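Local coordinates for protein carboxylesterase SOBER1 (Arabidopsis thaliana, PDB 6AVX) that hydrolyses short-chain carboxylic esters and phosphatidylcholine and dampens the hypersensitive response that the bacterial effector AvrBsT triggers in plants, at residues Pro41-Asn46 and Arg57-Val62; Gly110-Leu115 and Trp134-Ser139; Pro153-His158 and Lys202-Trp207. The protein carries 1 engineered substitution. All coordinates share one frame; numbering follows the deposited sequence.

The three contacts follow one another along the chain of a single alpha/beta-hydrolase domain. Contact 1 lies in the excursion between strand 37-39 and helix 75-94, contact 2 joins helix 109-120 to the loop after strand 127-131, and contact 3 packs strand 154-159 against helix 198-212. Centres of contacts 1 and 2 are 14 Å apart and those of contacts 2 and 3 16 Å; contacts 1 and 3, 24 Å apart, lie on opposite sides of the chain's centre. Trp59 and Phe60 pack on contact 2, whose Leu115 meets Ile154 and Trp156 and whose Trp134 backbone lies against Trp156. Packing thus runs from the excursion past the probable nucleophile Ser108 into the central parallel sheet.

Contact 1. Residues Pro41-Asn46 and Arg57-Val62; sequences PSAPFN and RSWFDV
Phe45 and Arg57 face each other as an antiparallel non-hydrogen-bonded pair, their CA atoms 4.3 Å apart, and just beyond them Ser58 N donates to Pro44 O at 3.0 Å. The same carbonyl oxygen takes a CA-H...O contact from Arg57 CA at 3.3 Å. The side chains of Phe45 and Arg57 leave the two-stranded sheet on one face and overlap. With Arg57 CG set anti to the carbonyl carbon (chi1 -68°) and the chain extended from CG to NE, the arginine passes over the phenyl ring: CG sits above a face, 4.0 Å from the Phe45 ring centroid, and the guanidinium follows across the rim. The two planes are 41° apart, so the overlap is oblique and not a parallel stack. Phe45 CE2 lies over one guanidinium face and Ser42 CB over the other. At the edge of the group NH2 donates to Ala43 O at 2.8 Å (N-H...O 158°), with the oxygen in the guanidinium plane; a neighbour on each face and a bond in the plane together fix its rotation. Ala43 CB stands over the middle of the indole, 3.6 Å from the centroid of the Trp59 six-membered ring, a CH-pi contact, while Pro41 CG touches Trp59 CH2. The Asn46 amide closes the other end: ND2 reaches Ser58 O at 2.8 Å, and the bond lies in both the amide and the carbonyl planes. Trp59 NE1 bonds to His12 O, and Ser58 OG to Gln109 NE2, tying the loop to the domain core. This is the base of the beta hairpin of strands 45-48 and 54-57, an excursion from the alpha/beta-hydrolase fold that brings the Trp59 side chain close to the probable nucleophile elbow around Ser108.

Contact 2. Residues Gly110-Leu115 and Trp134-Ser139; sequences GGALTL and WVPFTS
The Trp134 indole receives Ala112 CB over the centre of one face, a CH-pi contact 3.9 Å from the centroid of the five-membered ring and 14° off its normal; within the loop, Pro136 CD sits over a face of the Phe137 phenyl, offset toward its rim. Trp134 CG stands between the backbone N and the carbonyl carbon (chi1 65°), which brings the ring back to the helix although the side chain sets out away from it. Its carbonyl comes to the same methyl, with Trp134 O 3.4 Å from Ala112 CB. Pro136 packs beside the same residue: its CB lies 4.0 Å from Ala112 CB, and its CG 3.5 Å from Ala112 O. One turn on, Leu115 CD2 touches Val135 CG2 and Pro136 CD, each at 4.2 Å. No hydrogen bond joins the two segments; the contact between them is van der Waals packing. Within the helix Gly110 O takes both N and OG1 of Thr114, which arrive from opposite faces of its plane. Helix 109-120 begins just after the probable nucleophile Ser108, which Trp134 touches; Phe60 and Leu67 also meet the indole, Val78 of helix 75-94 packs on Pro136, and helix 173-180 reaches Val135.

Contact 3. Residues Pro153-His158 and Lys202-Trp207; sequences PILWSH and KYIESW
Leu155 and Trp207 both carry CG opposite the backbone N (chi1 172° for the leucine), and with these torsions the leucine and the indole run alongside each other in opposite senses. Leu155 CB ends up over the centre of the indole, 3.7 Å from the centroid of the five-membered ring of Trp207, in a CH-pi contact; CD2 lies over the CG end of the indole, 3.7 Å from Trp207 CG. The two methyls meet different neighbours most closely on the rest of the helix. Leu155 CD2 also meets Ile204 CG1 at 3.9 Å, whereas Leu155 CD1 arrives at the edge of the Tyr203 ring, 4.1 Å from CE2. Tyr203 OH is bonded to Glu185 OE2 on the next strand.

Pro153 O comes to the edge of the indole, near its plane, against CZ2. Between the two segments no direct hydrogen bond forms; one water bridges them, accepting from Trp207 NE1 at 3.0 Å and donating to Ile154 O, also at 3.0 Å, which satisfies a buried ring N-H and links helix to strand. Within the strand, Trp156 NE1 donates to His158 ND1 at 3.1 Å with an N-H...N angle of 170°, each partner in the other's ring plane.

The axes of the short segments, strand 154-158 and helix 202-207, run nearly antiparallel, 171° between their directions, and are 10.3 Å apart at closest, with side chains of both filling the layer between. Such helix-on-sheet packing is characteristic of the alpha/beta-hydrolase fold: helix 198-212, which follows the loop bearing the probable catalytic His194, lies on one face of the central parallel sheet.

Contact 1. Residues Pro41-Asn46 and Arg57-Val62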
loop_
_atom_site.group_PDB
_atom_site.type_symbol
_atom_site.label_atom_id
_atom_site.label_comp_id
_atom_site.label_asym_id
_atom_site.label_seq_id
_atom_site.Cartn_x
_atom_site.Cartn_y
_atom_site.Cartn_z
ATOM N N PRO A 41 7.478 9.727 0.654
ATOM C CA PRO A 41 6.941 10.932 0.004
ATOM C C PRO A 41 5.757 11.480 0.780
ATOM O O PRO A 41 5.198 10.821 1.665
ATOM C CB PRO A 41 6.515 10.430 -1.378
ATOM C CG PRO A 41 6.167 9.000 -1.138
ATOM C CD PRO A 41 7.197 8.524 -0.137
ATOM N N SER A 42 5.334 12.699 0.418
ATOM C CA SER A 42 4.176 13.334 1.031
ATOM C C SER A 42 3.129 13.631 -0.030
ATOM O O SER A 42 3.447 14.196 -1.084
ATOM C CB SER A 42 4.569 14.629 1.723
ATOM O OG SER A 42 5.359 14.348 2.856
ATOM N N ALA A 43 1.892 13.268 0.254
ATOM C CA ALA A 43 0.813 13.502 -0.678
ATOM C C ALA A 43 0.552 15.005 -0.817
ATOM O O ALA A 43 0.790 15.779 0.112
ATOM C CB ALA A 43 -0.473 12.835 -0.191
ATOM N N PRO A 44 0.000 15.436 -1.944
ATOM C CA PRO A 44 -0.398 16.838 -2.086
ATOM C C PRO A 44 -1.547 17.183 -1.170
ATOM O O PRO A 44 -2.289 16.322 -0.686
ATOM C CB PRO A 44 -0.856 16.943 -3.546
ATOM C CG PRO A 44 -0.315 15.721 -4.230
ATOM C CD PRO A 44 -0.330 14.663 -3.150
ATOM N N PHE A 45 -1.709 18.490 -0.959
ATOM C CA PHE A 45 -2.873 19.037 -0.267
ATOM C C PHE A 45 -4.065 19.033 -1.216
ATOM O O PHE A 45 -4.110 19.801 -2.187
ATOM C CB PHE A 45 -2.574 20.450 0.233
ATOM C CG PHE A 45 -1.650 20.467 1.405
ATOM C CD1 PHE A 45 -2.122 20.149 2.666
ATOM C CD2 PHE A 45 -0.311 20.745 1.255
ATOM C CE1 PHE A 45 -1.284 20.124 3.755
ATOM C CE2 PHE A 45 0.546 20.733 2.362
ATOM C CZ PHE A 45 0.047 20.406 3.606
ATOM N N ASN A 46 -5.056 18.198 -0.925
ATOM C CA ASN A 46 -6.251 18.062 -1.738
ATOM C C ASN A 46 -7.475 18.183 -0.843
ATOM O O ASN A 46 -7.419 17.833 0.346
ATOM C CB ASN A 46 -6.310 16.679 -2.407
ATOM C CG ASN A 46 -5.252 16.484 -3.452
ATOM O OD1 ASN A 46 -5.225 17.174 -4.470
ATOM N ND2 ASN A 46 -4.376 15.525 -3.240
ATOM N N ARG A 57 -3.235 16.721 3.401
ATOM C CA ARG A 57 -2.463 15.816 2.563
ATOM C C ARG A 57 -3.290 14.563 2.334
ATOM O O ARG A 57 -3.787 13.946 3.285
ATOM C CB ARG A 57 -1.142 15.456 3.220
ATOM C CG ARG A 57 -0.180 16.606 3.332
ATOM C CD ARG A 57 1.258 16.098 3.494
ATOM N NE ARG A 57 2.207 17.198 3.677
ATOM C CZ ARG A 57 2.675 17.958 2.701
ATOM N NH1 ARG A 57 3.502 18.957 2.985
ATOM N NH2 ARG A 57 2.358 17.738 1.442
ATOM N N SER A 58 -3.461 14.185 1.076
ATOM C CA SER A 58 -4.330 13.071 0.725
ATOM C C SER A 58 -3.913 12.541 -0.635
ATOM O O SER A 58 -3.828 13.302 -1.603
ATOM C CB SER A 58 -5.771 13.553 0.657
ATOM O OG SER A 58 -6.605 12.497 0.238
ATOM N N TRP A 59 -3.665 11.231 -0.720
ATOM C CA TRP A 59 -3.252 10.655 -1.992
ATOM C C TRP A 59 -4.348 10.713 -3.045
ATOM O O TRP A 59 -4.056 10.859 -4.232
ATOM C CB TRP A 59 -2.788 9.206 -1.807
ATOM C CG TRP A 59 -1.549 9.081 -0.979
ATOM C CD1 TRP A 59 -1.456 8.582 0.286
ATOM C CD2 TRP A 59 -0.229 9.491 -1.350
ATOM N NE1 TRP A 59 -0.159 8.665 0.722
ATOM C CE2 TRP A 59 0.615 9.220 -0.256
ATOM C CE3 TRP A 59 0.328 10.064 -2.494
ATOM C CZ2 TRP A 59 1.977 9.510 -0.272
ATOM C CZ3 TRP A 59 1.674 10.352 -2.497
ATOM C CH2 TRP A 59 2.480 10.069 -1.403
ATOM N N PHE A 60 -5.604 10.505 -2.653
ATOM C CA PHE A 60 -6.736 10.444 -3.572
ATOM C C PHE A 60 -7.991 10.653 -2.728
ATOM O O PHE A 60 -7.972 10.460 -1.520
ATOM C CB PHE A 60 -6.762 9.119 -4.348
ATOM C CG PHE A 60 -6.856 7.892 -3.474
ATOM C CD1 PHE A 60 -8.084 7.478 -2.977
ATOM C CD2 PHE A 60 -5.738 7.126 -3.166
ATOM C CE1 PHE A 60 -8.180 6.342 -2.166
ATOM C CE2 PHE A 60 -5.843 5.980 -2.361
ATOM C CZ PHE A 60 -7.063 5.598 -1.870
ATOM N N ASP A 61 -9.087 11.046 -3.360
ATOM C CA ASP A 61 -10.252 11.408 -2.573
ATOM C C ASP A 61 -10.874 10.169 -1.956
ATOM O O ASP A 61 -10.918 9.100 -2.570
ATOM C CB ASP A 61 -11.272 12.148 -3.429
ATOM C CG ASP A 61 -12.307 12.885 -2.604
ATOM O OD1 ASP A 61 -12.079 13.140 -1.401
ATOM O OD2 ASP A 61 -13.354 13.221 -3.204
ATOM N N VAL A 62 -11.380 10.342 -0.740
ATOM C CA VAL A 62 -12.023 9.302 0.059
ATOM C C VAL A 62 -13.445 9.793 0.315
ATOM O O VAL A 62 -13.636 10.761 1.066
ATOM C CB VAL A 62 -11.258 9.069 1.371
ATOM C CG1 VAL A 62 -11.968 8.024 2.228
ATOM C CG2 VAL A 62 -9.815 8.664 1.076
#

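Contact 2. Residues Gly110-Leu115 and Trp134-Ser139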
loop_
_atom_site.group_PDB
_atom_site.type_symbol
_atom_site.label_atom_id
_atom_site.label_comp_id
_atom_site.label_asym_id
_atom_site.label_seq_id
_atom_site.Cartn_x
_atom_site.Cartn_y
_atom_site.Cartn_z
ATOM N N GLY A 110 -2.645 4.948 2.120
ATOM C CA GLY A 110 -1.395 4.597 1.473
ATOM C C GLY A 110 -1.279 3.117 1.163
ATOM O O GLY A 110 -0.542 2.730 0.248
ATOM N N GLY A 111 -1.976 2.273 1.926
ATOM C CA GLY A 111 -2.053 0.858 1.592
ATOM C C GLY A 111 -2.923 0.595 0.373
ATOM O O GLY A 111 -2.571 -0.217 -0.487
ATOM N N ALA A 112 -4.073 1.260 0.285
ATOM C CA ALA A 112 -4.871 1.207 -0.934
ATOM C C ALA A 112 -4.047 1.663 -2.132
ATOM O O ALA A 112 -4.081 1.043 -3.204
ATOM C CB ALA A 112 -6.112 2.074 -0.756
ATOM N N LEU A 113 -3.278 2.733 -1.960
ATOM C CA LEU A 113 -2.452 3.219 -3.058
ATOM C C LEU A 113 -1.343 2.246 -3.394
ATOM O O LEU A 113 -1.012 2.065 -4.574
ATOM C CB LEU A 113 -1.881 4.594 -2.723
ATOM C CG LEU A 113 -1.006 5.215 -3.808
ATOM C CD1 LEU A 113 -1.708 5.292 -5.144
ATOM C CD2 LEU A 113 -0.556 6.583 -3.353
ATOM N N THR A 114 -0.752 1.623 -2.384
ATOM C CA THR A 114 0.234 0.569 -2.617
ATOM C C THR A 114 -0.334 -0.505 -3.526
ATOM O O THR A 114 0.302 -0.913 -4.506
ATOM C CB THR A 114 0.686 -0.047 -1.278
ATOM O OG1 THR A 114 1.497 0.894 -0.571
ATOM C CG2 THR A 114 1.482 -1.325 -1.462
ATOM N N LEU A 115 -1.523 -0.993 -3.188
ATOM C CA LEU A 115 -2.119 -2.056 -3.975
ATOM C C LEU A 115 -2.322 -1.621 -5.415
ATOM O O LEU A 115 -1.948 -2.333 -6.356
ATOM C CB LEU A 115 -3.449 -2.462 -3.354
ATOM C CG LEU A 115 -4.037 -3.716 -3.997
ATOM C CD1 LEU A 115 -3.337 -4.956 -3.489
ATOM C CD2 LEU A 115 -5.533 -3.800 -3.753
ATOM N N TRP A 134 -7.578 -1.027 1.683
ATOM C CA TRP A 134 -8.801 -1.477 1.033
ATOM C C TRP A 134 -8.528 -1.524 -0.459
ATOM O O TRP A 134 -7.514 -1.036 -0.934
ATOM C CB TRP A 134 -9.977 -0.569 1.365
ATOM C CG TRP A 134 -9.865 0.846 0.852
ATOM C CD1 TRP A 134 -10.344 1.320 -0.334
ATOM C CD2 TRP A 134 -9.301 1.975 1.530
ATOM N NE1 TRP A 134 -10.097 2.656 -0.439
ATOM C CE2 TRP A 134 -9.481 3.098 0.699
ATOM C CE3 TRP A 134 -8.694 2.151 2.773
ATOM C CZ2 TRP A 134 -9.049 4.373 1.061
ATOM C CZ3 TRP A 134 -8.278 3.409 3.140
ATOM C CH2 TRP A 134 -8.473 4.517 2.289
ATOM N N VAL A 135 -9.446 -2.134 -1.204
ATOM C CA VAL A 135 -9.338 -2.234 -2.655
ATOM C C VAL A 135 -9.934 -0.963 -3.251
ATOM O O VAL A 135 -11.142 -0.739 -3.101
ATOM C CB VAL A 135 -10.052 -3.480 -3.185
ATOM C CG1 VAL A 135 -9.893 -3.571 -4.698
ATOM C CG2 VAL A 135 -9.474 -4.729 -2.533
ATOM N N PRO A 136 -9.143 -0.102 -3.909
ATOM C CA PRO A 136 -9.639 1.232 -4.248
ATOM C C PRO A 136 -10.207 1.336 -5.645
ATOM O O PRO A 136 -10.278 2.430 -6.207
ATOM C CB PRO A 136 -8.386 2.097 -4.102
ATOM C CG PRO A 136 -7.339 1.221 -4.598
ATOM C CD PRO A 136 -7.684 -0.173 -4.122
ATOM N N PHE A 137 -10.640 0.216 -6.195
ATOM C CA PHE A 137 -11.259 0.200 -7.511
ATOM C C PHE A 137 -12.101 -1.060 -7.627
ATOM O O PHE A 137 -12.059 -1.937 -6.772
ATOM C CB PHE A 137 -10.233 0.388 -8.653
ATOM C CG PHE A 137 -8.888 -0.304 -8.457
ATOM C CD1 PHE A 137 -8.788 -1.557 -7.881
ATOM C CD2 PHE A 137 -7.725 0.299 -8.913
ATOM C CE1 PHE A 137 -7.541 -2.177 -7.740
ATOM C CE2 PHE A 137 -6.498 -0.309 -8.791
ATOM C CZ PHE A 137 -6.403 -1.550 -8.206
ATOM N N THR A 138 -12.911 -1.120 -8.688
ATOM C CA THR A 138 -13.756 -2.274 -8.952
ATOM C C THR A 138 -13.010 -3.265 -9.840
ATOM O O THR A 138 -11.903 -3.004 -10.327
ATOM C CB THR A 138 -15.054 -1.884 -9.664
ATOM O OG1 THR A 138 -14.755 -1.556 -11.024
ATOM C CG2 THR A 138 -15.765 -0.706 -8.984
ATOM N N SER A 139 -13.636 -4.412 -10.085
ATOM C CA SER A 139 -13.040 -5.410 -10.953
ATOM C C SER A 139 -12.917 -4.946 -12.405
ATOM O O SER A 139 -12.229 -5.608 -13.178
ATOM C CB SER A 139 -13.840 -6.700 -10.899
ATOM O OG SER A 139 -15.159 -6.441 -11.307
#

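Contact 3. Residues Pro153-His158 and Lys202-Trp207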
loop_
_atom_site.group_PDB
_atom_site.type_symbol
_atom_site.label_atom_id
_atom_site.label_comp_id
_atom_site.label_asym_id
_atom_site.label_seq_id
_atom_site.Cartn_x
_atom_site.Cartn_y
_atom_site.Cartn_z
ATOM N N PRO A 153 4.281 -10.315 -5.226
ATOM C CA PRO A 153 3.554 -10.807 -4.051
ATOM C C PRO A 153 3.022 -9.662 -3.212
ATOM O O PRO A 153 3.640 -8.598 -3.096
ATOM C CB PRO A 153 4.607 -11.609 -3.282
ATOM C CG PRO A 153 5.892 -11.064 -3.702
ATOM C CD PRO A 153 5.730 -10.555 -5.126
ATOM N N ILE A 154 1.848 -9.892 -2.629
ATOM C CA ILE A 154 1.204 -8.939 -1.728
ATOM C C ILE A 154 1.175 -9.545 -0.335
ATOM O O ILE A 154 0.792 -10.709 -0.166
ATOM C CB ILE A 154 -0.226 -8.609 -2.180
ATOM C CG1 ILE A 154 -0.253 -8.086 -3.618
ATOM C CG2 ILE A 154 -0.864 -7.618 -1.239
ATOM C CD1 ILE A 154 0.481 -6.780 -3.859
ATOM N N LEU A 155 1.562 -8.763 0.655
ATOM C CA LEU A 155 1.342 -9.094 2.059
ATOM C C LEU A 155 0.357 -8.080 2.612
ATOM O O LEU A 155 0.665 -6.886 2.649
ATOM C CB LEU A 155 2.647 -9.048 2.853
ATOM C CG LEU A 155 2.473 -9.190 4.371
ATOM C CD1 LEU A 155 1.881 -10.536 4.748
ATOM C CD2 LEU A 155 3.788 -8.987 5.064
ATOM N N TRP A 156 -0.810 -8.535 3.030
ATOM C CA TRP A 156 -1.854 -7.673 3.562
ATOM C C TRP A 156 -1.971 -7.928 5.055
ATOM O O TRP A 156 -2.233 -9.062 5.459
ATOM C CB TRP A 156 -3.176 -8.013 2.890
ATOM C CG TRP A 156 -4.252 -7.005 3.115
ATOM C CD1 TRP A 156 -4.831 -6.650 4.296
ATOM C CD2 TRP A 156 -4.874 -6.197 2.116
ATOM N NE1 TRP A 156 -5.770 -5.672 4.090
ATOM C CE2 TRP A 156 -5.817 -5.377 2.750
ATOM C CE3 TRP A 156 -4.712 -6.092 0.729
ATOM C CZ2 TRP A 156 -6.608 -4.478 2.047
ATOM C CZ3 TRP A 156 -5.480 -5.197 0.033
ATOM C CH2 TRP A 156 -6.422 -4.399 0.692
ATOM N N SER A 157 -1.784 -6.889 5.859
ATOM C CA SER A 157 -1.867 -6.946 7.313
ATOM C C SER A 157 -3.076 -6.128 7.734
ATOM O O SER A 157 -3.247 -5.006 7.256
ATOM C CB SER A 157 -0.611 -6.322 7.920
ATOM O OG SER A 157 0.558 -7.050 7.554
ATOM N N HIS A 158 -3.928 -6.667 8.603
ATOM C CA HIS A 158 -5.131 -5.936 9.003
ATOM C C HIS A 158 -5.502 -6.303 10.430
ATOM O O HIS A 158 -5.436 -7.479 10.819
ATOM C CB HIS A 158 -6.304 -6.246 8.072
ATOM C CG HIS A 158 -7.201 -5.083 7.785
ATOM N ND1 HIS A 158 -7.331 -4.552 6.517
ATOM C CD2 HIS A 158 -8.020 -4.355 8.583
ATOM C CE1 HIS A 158 -8.186 -3.546 6.554
ATOM N NE2 HIS A 158 -8.613 -3.398 7.799
ATOM N N LYS A 202 7.684 -5.972 12.196
ATOM C CA LYS A 202 8.696 -7.024 12.182
ATOM C C LYS A 202 8.303 -8.147 11.232
ATOM O O LYS A 202 9.161 -8.763 10.592
ATOM C CB LYS A 202 8.886 -7.597 13.586
ATOM C CG LYS A 202 9.359 -6.628 14.637
ATOM C CD LYS A 202 10.690 -6.029 14.328
ATOM C CE LYS A 202 11.163 -5.183 15.507
ATOM N NZ LYS A 202 12.472 -4.548 15.250
ATOM N N TYR A 203 7.015 -8.464 11.158
ATOM C CA TYR A 203 6.572 -9.495 10.228
ATOM C C TYR A 203 6.759 -9.054 8.783
ATOM O O TYR A 203 7.189 -9.848 7.930
ATOM C CB TYR A 203 5.109 -9.815 10.493
ATOM C CG TYR A 203 4.636 -11.085 9.844
ATOM C CD1 TYR A 203 4.861 -12.309 10.458
ATOM C CD2 TYR A 203 3.958 -11.081 8.631
ATOM C CE1 TYR A 203 4.431 -13.488 9.889
ATOM C CE2 TYR A 203 3.520 -12.262 8.054
ATOM C CZ TYR A 203 3.770 -13.460 8.687
ATOM O OH TYR A 203 3.343 -14.640 8.129
ATOM N N ILE A 204 6.466 -7.785 8.483
ATOM C CA ILE A 204 6.765 -7.256 7.159
ATOM C C ILE A 204 8.257 -7.358 6.874
ATOM O O ILE A 204 8.666 -7.743 5.768
ATOM C CB ILE A 204 6.237 -5.815 7.028
ATOM C CG1 ILE A 204 4.705 -5.806 7.075
ATOM C CG2 ILE A 204 6.756 -5.164 5.739
ATOM C CD1 ILE A 204 4.117 -4.475 7.430
ATOM N N GLU A 205 9.097 -6.987 7.844
ATOM C CA GLU A 205 10.544 -7.095 7.650
ATOM C C GLU A 205 10.940 -8.523 7.315
ATOM O O GLU A 205 11.733 -8.755 6.399
ATOM C CB GLU A 205 11.282 -6.629 8.901
ATOM C CG GLU A 205 12.808 -6.791 8.797
ATOM C CD GLU A 205 13.539 -6.265 10.004
ATOM O OE1 GLU A 205 13.014 -6.459 11.118
ATOM O OE2 GLU A 205 14.593 -5.636 9.831
ATOM N N SER A 206 10.400 -9.490 8.047
ATOM C CA SER A 206 10.724 -10.889 7.779
ATOM C C SER A 206 10.280 -11.301 6.380
ATOM O O SER A 206 10.969 -12.078 5.708
ATOM C CB SER A 206 10.074 -11.784 8.827
ATOM O OG SER A 206 10.631 -11.547 10.105
ATOM N N TRP A 207 9.109 -10.825 5.944
ATOM C CA TRP A 207 8.613 -11.111 4.598
ATOM C C TRP A 207 9.513 -10.497 3.531
ATOM O O TRP A 207 9.837 -11.158 2.542
ATOM C CB TRP A 207 7.176 -10.605 4.513
ATOM C CG TRP A 207 6.535 -10.514 3.159
ATOM C CD1 TRP A 207 5.907 -11.505 2.462
ATOM C CD2 TRP A 207 6.393 -9.321 2.379
ATOM N NE1 TRP A 207 5.391 -10.989 1.285
ATOM C CE2 TRP A 207 5.680 -9.655 1.215
ATOM C CE3 TRP A 207 6.795 -8.003 2.564
ATOM C CZ2 TRP A 207 5.366 -8.708 0.233
ATOM C CZ3 TRP A 207 6.486 -7.070 1.590
ATOM C CH2 TRP A 207 5.776 -7.428 0.449
HETATM O O HOH W 1 3.127 -12.527 -0.060
#